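Local coordinates for protein lactate dehydrogenase, adjacent gene encodes predicted malate dehydrogenase (Cryptosporidium parvum, PDB 4ND1) that probably catalyses the NAD-dependent interconversion of (S)-lactate and pyruvate, at residues V75-A80 against I118-P123; N172-H177 against G273-I278. All blocks are in the same frame, centred on the assembly; numbering follows the deposited sequence.

Contact 1: V75-A80 against I118-P123; sequences VVIITA and ICITNP. With NAD (nicotinamide-adenine-dinucleotide), chain C.
Val76, Ile77 and Ile78 run parallel to Ile118 and Cys119 as adjacent strands of the Rossmann-fold sheet, joined by a beta-alpha-beta crossover through helix 94-111. Val76 O accepts Ile118 N at 2.8 Å, and Ile118 O returns the link to Ile78 N. Beyond the paired residues Ile78 O still holds the two segments together: it accepts Ile120 N in the carbonyl plane at 2.8 Å and Thr121 N from a tilted position at 3.2 Å. On the face of the sheet that carries Ile77 and Ile118, Ile120 points back to the first strand. With its CG1 anti to the carbonyl carbon (chi1 -60°), the branch ending in CD1 reaches Ile77 CG2 at 3.6 Å and lies alongside the Thr79 methyl; helices 14-26 and 234-248 cover this side. Thr79 OG1 itself turns to the carbonyls of Ile10, at the end of the neighbouring strand 6-10, and Gly11, in the loop predicted to bind NAD. The strand ends form part of the NAD site. Ala80 CB touches the adenine at N3A, Ile120 O accepts the carboxamide N7N of the nicotinamide, and Asn122, just before the cis peptide to Pro123, gives ND2 to ribose O2D at 3.1 Å. Between the two loops, the hydroxyl OG1 of Thr121 donates to Ala80 O at 2.8 Å, tilted 30° from the carbonyl plane.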
ATOM      1  N   VAL A  75       2.687  19.397  10.533  1.00 38.48           N
ATOM      2  CA  VAL A  75       3.994  18.885  10.924  1.00 37.02           C
ATOM      3  C   VAL A  75       5.080  19.687  10.221  1.00 36.40           C
ATOM      4  O   VAL A  75       4.948  20.026   9.043  1.00 35.34           O
ATOM      5  CB  VAL A  75       4.149  17.391  10.562  1.00 36.96           C
ATOM      6  CG1 VAL A  75       5.525  16.870  10.965  1.00 37.24           C
ATOM      7  CG2 VAL A  75       3.050  16.559  11.212  1.00 36.82           C
ATOM      8  N   VAL A  76       6.138  20.001  10.961  1.00 35.54           N
ATOM      9  CA  VAL A  76       7.320  20.631  10.403  1.00 35.75           C
ATOM     10  C   VAL A  76       8.500  19.711  10.666  1.00 36.66           C
ATOM     11  O   VAL A  76       8.750  19.334  11.809  1.00 36.95           O
ATOM     12  CB  VAL A  76       7.600  22.008  11.035  1.00 35.89           C
ATOM     13  CG1 VAL A  76       8.925  22.565  10.530  1.00 35.65           C
ATOM     14  CG2 VAL A  76       6.456  22.974  10.744  1.00 35.68           C
ATOM     15  N   ILE A  77       9.213  19.352   9.602  1.00 37.18           N
ATOM     16  CA  ILE A  77      10.384  18.499   9.704  1.00 37.62           C
ATOM     17  C   ILE A  77      11.614  19.314   9.316  1.00 37.74           C
ATOM     18  O   ILE A  77      11.724  19.779   8.182  1.00 36.42           O
ATOM     19  CB  ILE A  77      10.252  17.256   8.801  1.00 37.38           C
ATOM     20  CG1 ILE A  77       8.934  16.530   9.093  1.00 38.04           C
ATOM     21  CG2 ILE A  77      11.438  16.324   9.007  1.00 36.88           C
ATOM     22  CD1 ILE A  77       8.638  15.370   8.164  1.00 38.61           C
ATOM     23  N   ILE A  78      12.534  19.487  10.263  1.00 38.61           N
ATOM     24  CA  ILE A  78      13.693  20.353  10.061  1.00 38.96           C
ATOM     25  C   ILE A  78      14.946  19.554   9.706  1.00 38.50           C
ATOM     26  O   ILE A  78      15.501  18.840  10.547  1.00 37.86           O
ATOM     27  CB  ILE A  78      13.978  21.223  11.301  1.00 39.47           C
ATOM     28  CG1 ILE A  78      12.708  21.962  11.741  1.00 39.60           C
ATOM     29  CG2 ILE A  78      15.096  22.217  11.000  1.00 39.44           C
ATOM     30  CD1 ILE A  78      12.855  22.711  13.049  1.00 40.42           C
ATOM     31  N   THR A  79      15.388  19.701   8.457  1.00 38.34           N
ATOM     32  CA  THR A  79      16.611  19.082   7.963  1.00 39.58           C
ATOM     33  C   THR A  79      17.704  20.110   7.651  1.00 40.76           C
ATOM     34  O   THR A  79      18.804  19.735   7.251  1.00 38.90           O
ATOM     35  CB  THR A  79      16.347  18.296   6.660  1.00 40.78           C
ATOM     36  OG1 THR A  79      16.196  19.208   5.564  1.00 41.38           O
ATOM     37  CG2 THR A  79      15.094  17.432   6.781  1.00 39.86           C
ATOM     38  N   ALA A  80      17.402  21.397   7.827  1.00 42.61           N
ATOM     39  CA  ALA A  80      18.296  22.470   7.376  1.00 43.24           C
ATOM     40  C   ALA A  80      19.636  22.406   8.093  1.00 43.48           C
ATOM     41  O   ALA A  80      19.681  22.229   9.303  1.00 43.83           O
ATOM     42  CB  ALA A  80      17.647  23.828   7.590  1.00 43.35           C
ATOM     43  N   ILE A 118       9.449  17.955  14.119  1.00 38.30           N
ATOM     44  CA  ILE A 118      10.405  16.853  14.137  1.00 38.21           C
ATOM     45  C   ILE A 118      11.747  17.361  13.624  1.00 39.45           C
ATOM     46  O   ILE A 118      11.885  17.664  12.440  1.00 39.85           O
ATOM     47  CB  ILE A 118       9.936  15.683  13.247  1.00 37.62           C
ATOM     48  CG1 ILE A 118       8.594  15.136  13.747  1.00 36.54           C
ATOM     49  CG2 ILE A 118      10.989  14.580  13.213  1.00 37.11           C
ATOM     50  CD1 ILE A 118       7.842  14.311  12.722  1.00 36.01           C
ATOM     51  N   CYS A 119      12.733  17.442  14.513  1.00 40.54           N
ATOM     52  CA  CYS A 119      14.067  17.905  14.141  1.00 42.49           C
ATOM     53  C   CYS A 119      14.942  16.741  13.683  1.00 40.84           C
ATOM     54  O   CYS A 119      14.855  15.635  14.219  1.00 39.77           O
ATOM     55  CB  CYS A 119      14.720  18.640  15.314  1.00 45.60           C
ATOM     56  SG  CYS A 119      16.322  19.377  14.921  1.00 53.28           S
ATOM     57  N   ILE A 120      15.760  16.998  12.665  1.00 39.70           N
ATOM     58  CA  ILE A 120      16.709  16.015  12.131  1.00 39.17           C
ATOM     59  C   ILE A 120      18.138  16.567  12.155  1.00 39.37           C
ATOM     60  O   ILE A 120      19.077  15.830  12.440  1.00 39.16           O
ATOM     61  CB  ILE A 120      16.324  15.579  10.700  1.00 39.48           C
ATOM     62  CG1 ILE A 120      14.922  14.953  10.710  1.00 39.57           C
ATOM     63  CG2 ILE A 120      17.353  14.604  10.131  1.00 39.61           C
ATOM     64  CD1 ILE A 120      14.442  14.456   9.367  1.00 40.07           C
ATOM     65  N   THR A 121      18.285  17.857  11.845  1.00 40.08           N
ATOM     66  CA  THR A 121      19.557  18.578  11.914  1.00 39.31           C
ATOM     67  C   THR A 121      20.440  18.141  13.085  1.00 39.15           C
ATOM     68  O   THR A 121      19.990  18.089  14.222  1.00 39.46           O
ATOM     69  CB  THR A 121      19.300  20.096  12.048  1.00 40.50           C
ATOM     70  OG1 THR A 121      18.361  20.518  11.051  1.00 39.84           O
ATOM     71  CG2 THR A 121      20.589  20.892  11.904  1.00 40.81           C
ATOM     72  N   ASN A 122      21.697  17.834  12.792  1.00 40.46           N
ATOM     73  CA  ASN A 122      22.674  17.478  13.821  1.00 40.47           C
ATOM     74  C   ASN A 122      23.389  18.709  14.391  1.00 40.98           C
ATOM     75  O   ASN A 122      23.401  19.759  13.749  1.00 41.10           O
ATOM     76  CB  ASN A 122      23.705  16.495  13.255  1.00 40.92           C
ATOM     77  CG  ASN A 122      23.279  15.046  13.418  1.00 40.98           C
ATOM     78  OD1 ASN A 122      22.716  14.666  14.445  1.00 40.86           O
ATOM     79  ND2 ASN A 122      23.561  14.229  12.413  1.00 40.44           N
ATOM     80  N   PRO A 123      23.967  18.595  15.608  1.00 41.33           N
ATOM     81  CA  PRO A 123      23.930  17.431  16.509  1.00 41.10           C
ATOM     82  C   PRO A 123      22.546  17.275  17.129  1.00 40.84           C
ATOM     83  O   PRO A 123      22.121  18.113  17.934  1.00 43.32           O
ATOM     84  CB  PRO A 123      24.979  17.769  17.573  1.00 40.92           C
ATOM     85  CG  PRO A 123      25.021  19.258  17.594  1.00 41.32           C
ATOM     86  CD  PRO A 123      24.737  19.710  16.189  1.00 39.82           C
TER
HETATM   87  PA  NAD C 401      22.103  18.527   2.822  1.00 37.87           P
HETATM   88  O1A NAD C 401      21.868  17.542   1.713  1.00 38.62           O
HETATM   89  O2A NAD C 401      23.363  19.355   2.846  1.00 40.80           O
HETATM   90  O5B NAD C 401      20.835  19.489   2.922  1.00 39.18           O
HETATM   91  C5B NAD C 401      20.817  20.604   3.803  1.00 39.57           C
HETATM   92  C4B NAD C 401      19.906  21.639   3.168  1.00 39.97           C
HETATM   93  O4B NAD C 401      19.639  22.683   4.099  1.00 41.34           O
HETATM   94  C3B NAD C 401      20.527  22.289   1.935  1.00 40.10           C
HETATM   95  O3B NAD C 401      19.669  22.118   0.805  1.00 39.19           O
HETATM   96  C2B NAD C 401      20.656  23.759   2.289  1.00 40.86           C
HETATM   97  O2B NAD C 401      20.391  24.627   1.184  1.00 42.79           O
HETATM   98  C1B NAD C 401      19.603  23.909   3.370  1.00 40.52           C
HETATM   99  N9A NAD C 401      19.799  25.068   4.263  1.00 40.19           N
HETATM  100  C8A NAD C 401      20.951  25.628   4.679  1.00 39.58           C
HETATM  101  N7A NAD C 401      20.686  26.678   5.500  1.00 39.70           N
HETATM  102  C5A NAD C 401      19.352  26.789   5.615  1.00 39.16           C
HETATM  103  C6A NAD C 401      18.397  27.670   6.322  1.00 40.32           C
HETATM  104  N6A NAD C 401      18.829  28.687   7.102  1.00 41.37           N
HETATM  105  N1A NAD C 401      17.076  27.425   6.163  1.00 39.53           N
HETATM  106  C2A NAD C 401      16.612  26.425   5.393  1.00 39.32           C
HETATM  107  N3A NAD C 401      17.428  25.593   4.724  1.00 39.70           N
HETATM  108  C4A NAD C 401      18.774  25.723   4.796  1.00 39.64           C
HETATM  109  O3  NAD C 401      22.029  17.785   4.251  1.00 38.22           O
HETATM  110  PN  NAD C 401      21.251  16.400   4.512  1.00 35.20           P
HETATM  111  O1N NAD C 401      22.078  15.274   3.938  1.00 35.81           O
HETATM  112  O2N NAD C 401      19.813  16.535   4.099  1.00 34.48           O
HETATM  113  O5D NAD C 401      21.281  16.326   6.115  1.00 36.41           O
HETATM  114  C5D NAD C 401      20.528  17.282   6.850  1.00 36.38           C
HETATM  115  C4D NAD C 401      20.918  17.237   8.319  1.00 37.78           C
HETATM  116  O4D NAD C 401      20.472  16.005   8.894  1.00 38.67           O
HETATM  117  C3D NAD C 401      22.424  17.299   8.546  1.00 37.43           C
HETATM  118  O3D NAD C 401      22.698  18.226   9.593  1.00 35.80           O
HETATM  119  C2D NAD C 401      22.806  15.893   8.966  1.00 37.48           C
HETATM  120  O2D NAD C 401      23.920  15.870   9.857  1.00 37.20           O
HETATM  121  C1D NAD C 401      21.535  15.436   9.661  1.00 38.10           C
HETATM  122  N1N NAD C 401      21.307  13.994   9.791  1.00 37.87           N
HETATM  123  C2N NAD C 401      20.687  13.587  10.908  1.00 37.25           C
HETATM  124  C3N NAD C 401      20.405  12.245  11.135  1.00 37.56           C
HETATM  125  C7N NAD C 401      19.702  11.799  12.386  1.00 37.89           C
HETATM  126  O7N NAD C 401      19.622  10.604  12.609  1.00 38.37           O
HETATM  127  N7N NAD C 401      19.143  12.674  13.230  1.00 38.53           N
HETATM  128  C4N NAD C 401      20.772  11.317  10.165  1.00 37.52           C
HETATM  129  C5N NAD C 401      21.409  11.753   9.007  1.00 37.63           C
HETATM  130  C6N NAD C 401      21.665  13.110   8.841  1.00 37.92           C

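Contact 2: N172-H177 against G273-I278; sequences NVIGGH and GVPTII. With NAD (nicotinamide-adenine-dinucleotide), chain C; OXM (oxamic acid), chain D.
Gly175 N donates to Gly273 O at 2.8 Å in a fairly straight bond (159°). The return bond from Gly273 N to Gly175 O is weak, bent to 130°. The two glycines come close here, with Gly273 CA and Gly175 CA 4.3 Å apart. Next to this bond, CB of Ile174 lies 3.4 Å from Gly273 O. With CG1 of Ile174 between the backbone N and the carbonyl carbon (chi1 58°), its CG2 falls anti to the carbonyl carbon and reaches across to Pro275 CD at 4.1 Å. From Gly175 the chain runs on to His177, the predicted proton acceptor. Its NE2 donates to O1 of the substrate analogue oxamate at 3.0 Å, and O1 lies at the edge of the imidazole, near the ring plane. ND1 is held by Asp150 OD2, which probably orients the ring. Within the alpha/beta C-terminal domain of the lactate/malate dehydrogenase family, the contact thus brings the end of strand 169-174 against strand 270-279, members of two different antiparallel sheets; helix 147-162 packs on Val173, while strands 253-261 and 284-286 flank the second segment.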
ATOM      1  N   ASN A 172      15.773  -1.671  20.792  1.00 43.34           N
ATOM      2  CA  ASN A 172      15.797  -0.226  20.982  1.00 43.79           C
ATOM      3  C   ASN A 172      17.212   0.322  21.115  1.00 43.42           C
ATOM      4  O   ASN A 172      18.102  -0.348  21.637  1.00 42.48           O
ATOM      5  CB  ASN A 172      15.002   0.147  22.238  1.00 45.79           C
ATOM      6  CG  ASN A 172      13.503   0.104  22.016  1.00 47.78           C
ATOM      7  OD1 ASN A 172      12.958   0.878  21.226  1.00 50.57           O
ATOM      8  ND2 ASN A 172      12.824  -0.797  22.714  1.00 48.77           N
ATOM      9  N   VAL A 173      17.409   1.544  20.624  1.00 42.02           N
ATOM     10  CA  VAL A 173      18.585   2.342  20.951  1.00 41.63           C
ATOM     11  C   VAL A 173      18.081   3.591  21.668  1.00 41.83           C
ATOM     12  O   VAL A 173      17.120   4.216  21.220  1.00 41.60           O
ATOM     13  CB  VAL A 173      19.392   2.746  19.702  1.00 41.09           C
ATOM     14  CG1 VAL A 173      20.594   3.592  20.093  1.00 41.05           C
ATOM     15  CG2 VAL A 173      19.848   1.518  18.932  1.00 41.19           C
ATOM     16  N   ILE A 174      18.716   3.931  22.789  1.00 42.69           N
ATOM     17  CA  ILE A 174      18.315   5.083  23.604  1.00 42.74           C
ATOM     18  C   ILE A 174      19.516   5.989  23.863  1.00 41.93           C
ATOM     19  O   ILE A 174      20.636   5.668  23.477  1.00 40.75           O
ATOM     20  CB  ILE A 174      17.688   4.645  24.948  1.00 44.01           C
ATOM     21  CG1 ILE A 174      18.664   3.778  25.750  1.00 44.70           C
ATOM     22  CG2 ILE A 174      16.386   3.897  24.705  1.00 44.36           C
ATOM     23  CD1 ILE A 174      18.178   3.462  27.146  1.00 45.73           C
ATOM     24  N   GLY A 175      19.275   7.119  24.520  1.00 43.26           N
ATOM     25  CA  GLY A 175      20.326   8.102  24.767  1.00 43.38           C
ATOM     26  C   GLY A 175      20.538   9.009  23.570  1.00 43.30           C
ATOM     27  O   GLY A 175      19.724   9.034  22.640  1.00 42.70           O
ATOM     28  N   GLY A 176      21.635   9.758  23.593  1.00 44.05           N
ATOM     29  CA  GLY A 176      21.913  10.758  22.565  1.00 43.72           C
ATOM     30  C   GLY A 176      22.343  10.147  21.247  1.00 42.95           C
ATOM     31  O   GLY A 176      22.953   9.081  21.219  1.00 43.34           O
ATOM     32  N   HIS A 177      22.019  10.831  20.154  1.00 42.47           N
ATOM     33  CA  HIS A 177      22.383  10.394  18.813  1.00 42.97           C
ATOM     34  C   HIS A 177      23.856  10.725  18.561  1.00 44.48           C
ATOM     35  O   HIS A 177      24.181  11.680  17.856  1.00 46.38           O
ATOM     36  CB  HIS A 177      21.470  11.072  17.782  1.00 43.13           C
ATOM     37  CG  HIS A 177      21.659  10.584  16.379  1.00 42.68           C
ATOM     38  ND1 HIS A 177      21.458   9.271  16.015  1.00 42.95           N
ATOM     39  CD2 HIS A 177      22.003  11.240  15.247  1.00 43.57           C
ATOM     40  CE1 HIS A 177      21.689   9.134  14.721  1.00 43.53           C
ATOM     41  NE2 HIS A 177      22.020  10.315  14.231  1.00 44.11           N
ATOM     42  N   GLY A 273      17.278  10.437  23.543  1.00 39.82           N
ATOM     43  CA  GLY A 273      16.589   9.307  22.939  1.00 40.66           C
ATOM     44  C   GLY A 273      15.944   8.393  23.965  1.00 40.76           C
ATOM     45  O   GLY A 273      16.629   7.835  24.824  1.00 40.39           O
ATOM     46  N   VAL A 274      14.622   8.261  23.870  1.00 40.95           N
ATOM     47  CA  VAL A 274      13.836   7.382  24.731  1.00 41.68           C
ATOM     48  C   VAL A 274      12.649   6.825  23.944  1.00 41.73           C
ATOM     49  O   VAL A 274      12.228   7.440  22.959  1.00 41.30           O
ATOM     50  CB  VAL A 274      13.285   8.121  25.975  1.00 41.71           C
ATOM     51  CG1 VAL A 274      14.394   8.424  26.965  1.00 41.64           C
ATOM     52  CG2 VAL A 274      12.555   9.402  25.575  1.00 41.89           C
ATOM     53  N   PRO A 275      12.089   5.679  24.384  1.00 42.67           N
ATOM     54  CA  PRO A 275      10.875   5.167  23.746  1.00 42.13           C
ATOM     55  C   PRO A 275       9.667   6.006  24.139  1.00 42.48           C
ATOM     56  O   PRO A 275       9.386   6.166  25.325  1.00 44.99           O
ATOM     57  CB  PRO A 275      10.744   3.734  24.291  1.00 42.25           C
ATOM     58  CG  PRO A 275      11.926   3.501  25.172  1.00 42.63           C
ATOM     59  CD  PRO A 275      12.484   4.842  25.530  1.00 42.65           C
ATOM     60  N   THR A 276       8.966   6.539  23.146  1.00 42.03           N
ATOM     61  CA  THR A 276       7.831   7.414  23.386  1.00 41.47           C
ATOM     62  C   THR A 276       6.573   6.818  22.794  1.00 40.80           C
ATOM     63  O   THR A 276       6.634   5.927  21.956  1.00 41.27           O
ATOM     64  CB  THR A 276       8.032   8.797  22.733  1.00 41.22           C
ATOM     65  OG1 THR A 276       8.022   8.660  21.304  1.00 40.15           O
ATOM     66  CG2 THR A 276       9.346   9.416  23.174  1.00 41.15           C
ATOM     67  N   ILE A 277       5.434   7.326  23.247  1.00 40.94           N
ATOM     68  CA  ILE A 277       4.164   7.113  22.580  1.00 41.77           C
ATOM     69  C   ILE A 277       3.897   8.398  21.806  1.00 41.42           C
ATOM     70  O   ILE A 277       3.907   9.480  22.393  1.00 42.29           O
ATOM     71  CB  ILE A 277       3.022   6.862  23.588  1.00 42.56           C
ATOM     72  CG1 ILE A 277       3.365   5.686  24.518  1.00 42.62           C
ATOM     73  CG2 ILE A 277       1.700   6.616  22.867  1.00 42.88           C
ATOM     74  CD1 ILE A 277       3.726   4.398  23.807  1.00 43.04           C
ATOM     75  N   ILE A 278       3.691   8.278  20.494  1.00 40.52           N
ATOM     76  CA  ILE A 278       3.358   9.428  19.648  1.00 40.60           C
ATOM     77  C   ILE A 278       1.948   9.295  19.070  1.00 39.92           C
ATOM     78  O   ILE A 278       1.590   8.262  18.492  1.00 39.10           O
ATOM     79  CB  ILE A 278       4.389   9.631  18.512  1.00 40.83           C
ATOM     80  CG1 ILE A 278       5.718  10.106  19.102  1.00 41.49           C
ATOM     81  CG2 ILE A 278       3.887  10.651  17.500  1.00 41.50           C
ATOM     82  CD1 ILE A 278       6.847  10.222  18.102  1.00 42.36           C
TER
HETATM   83  PA  NAD C 401      22.103  18.527   2.822  1.00 37.87           P
HETATM   84  O1A NAD C 401      21.868  17.542   1.713  1.00 38.62           O
HETATM   85  O2A NAD C 401      23.363  19.355   2.846  1.00 40.80           O
HETATM   86  O5B NAD C 401      20.835  19.489   2.922  1.00 39.18           O
HETATM   87  C5B NAD C 401      20.817  20.604   3.803  1.00 39.57           C
HETATM   88  C4B NAD C 401      19.906  21.639   3.168  1.00 39.97           C
HETATM   89  O4B NAD C 401      19.639  22.683   4.099  1.00 41.34           O
HETATM   90  C3B NAD C 401      20.527  22.289   1.935  1.00 40.10           C
HETATM   91  O3B NAD C 401      19.669  22.118   0.805  1.00 39.19           O
HETATM   92  C2B NAD C 401      20.656  23.759   2.289  1.00 40.86           C
HETATM   93  O2B NAD C 401      20.391  24.627   1.184  1.00 42.79           O
HETATM   94  C1B NAD C 401      19.603  23.909   3.370  1.00 40.52           C
HETATM   95  N9A NAD C 401      19.799  25.068   4.263  1.00 40.19           N
HETATM   96  C8A NAD C 401      20.951  25.628   4.679  1.00 39.58           C
HETATM   97  N7A NAD C 401      20.686  26.678   5.500  1.00 39.70           N
HETATM   98  C5A NAD C 401      19.352  26.789   5.615  1.00 39.16           C
HETATM   99  C6A NAD C 401      18.397  27.670   6.322  1.00 40.32           C
HETATM  100  N6A NAD C 401      18.829  28.687   7.102  1.00 41.37           N
HETATM  101  N1A NAD C 401      17.076  27.425   6.163  1.00 39.53           N
HETATM  102  C2A NAD C 401      16.612  26.425   5.393  1.00 39.32           C
HETATM  103  N3A NAD C 401      17.428  25.593   4.724  1.00 39.70           N
HETATM  104  C4A NAD C 401      18.774  25.723   4.796  1.00 39.64           C
HETATM  105  O3  NAD C 401      22.029  17.785   4.251  1.00 38.22           O
HETATM  106  PN  NAD C 401      21.251  16.400   4.512  1.00 35.20           P
HETATM  107  O1N NAD C 401      22.078  15.274   3.938  1.00 35.81           O
HETATM  108  O2N NAD C 401      19.813  16.535   4.099  1.00 34.48           O
HETATM  109  O5D NAD C 401      21.281  16.326   6.115  1.00 36.41           O
HETATM  110  C5D NAD C 401      20.528  17.282   6.850  1.00 36.38           C
HETATM  111  C4D NAD C 401      20.918  17.237   8.319  1.00 37.78           C
HETATM  112  O4D NAD C 401      20.472  16.005   8.894  1.00 38.67           O
HETATM  113  C3D NAD C 401      22.424  17.299   8.546  1.00 37.43           C
HETATM  114  O3D NAD C 401      22.698  18.226   9.593  1.00 35.80           O
HETATM  115  C2D NAD C 401      22.806  15.893   8.966  1.00 37.48           C
HETATM  116  O2D NAD C 401      23.920  15.870   9.857  1.00 37.20           O
HETATM  117  C1D NAD C 401      21.535  15.436   9.661  1.00 38.10           C
HETATM  118  N1N NAD C 401      21.307  13.994   9.791  1.00 37.87           N
HETATM  119  C2N NAD C 401      20.687  13.587  10.908  1.00 37.25           C
HETATM  120  C3N NAD C 401      20.405  12.245  11.135  1.00 37.56           C
HETATM  121  C7N NAD C 401      19.702  11.799  12.386  1.00 37.89           C
HETATM  122  O7N NAD C 401      19.622  10.604  12.609  1.00 38.37           O
HETATM  123  N7N NAD C 401      19.143  12.674  13.230  1.00 38.53           N
HETATM  124  C4N NAD C 401      20.772  11.317  10.165  1.00 37.52           C
HETATM  125  C5N NAD C 401      21.409  11.753   9.007  1.00 37.63           C
HETATM  126  C6N NAD C 401      21.665  13.110   8.841  1.00 37.92           C
HETATM  127  C1  OXM D 402      23.958  10.610  10.979  1.00 39.49           C
HETATM  128  N1  OXM D 402      24.748  11.091  10.026  1.00 40.96           N
HETATM  129  O1  OXM D 402      23.577  11.290  11.915  1.00 37.51           O
HETATM  130  C2  OXM D 402      23.538   9.221  10.874  1.00 40.15           C
HETATM  131  O2  OXM D 402      23.590   8.675   9.749  1.00 39.17           O
HETATM  132  O3  OXM D 402      23.149   8.621  11.904  1.00 39.00           O

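Overall arrangement
The two contacts follow one another along the chain: both segments of contact 1 precede those of contact 2, and the centres of the contacts lie about 16 Å apart. Contact 1 belongs to the parallel sheet of the NAD-binding domain, contact 2 to the alpha/beta C-terminal domain, where it joins two antiparallel sheets. They meet at the active site: OD1 of Asn122, from contact 1, packs 3.6 Å from CD2 of His177, from contact 2, and both residues hydrogen-bond oxamate, whose site Arg90 and Arg153 complete. Both contacts also touch the NAD. The nicotinamide end of the NAD and the oxamate therefore lie at the junction of the domains, consistent with hydride transfer taking place there.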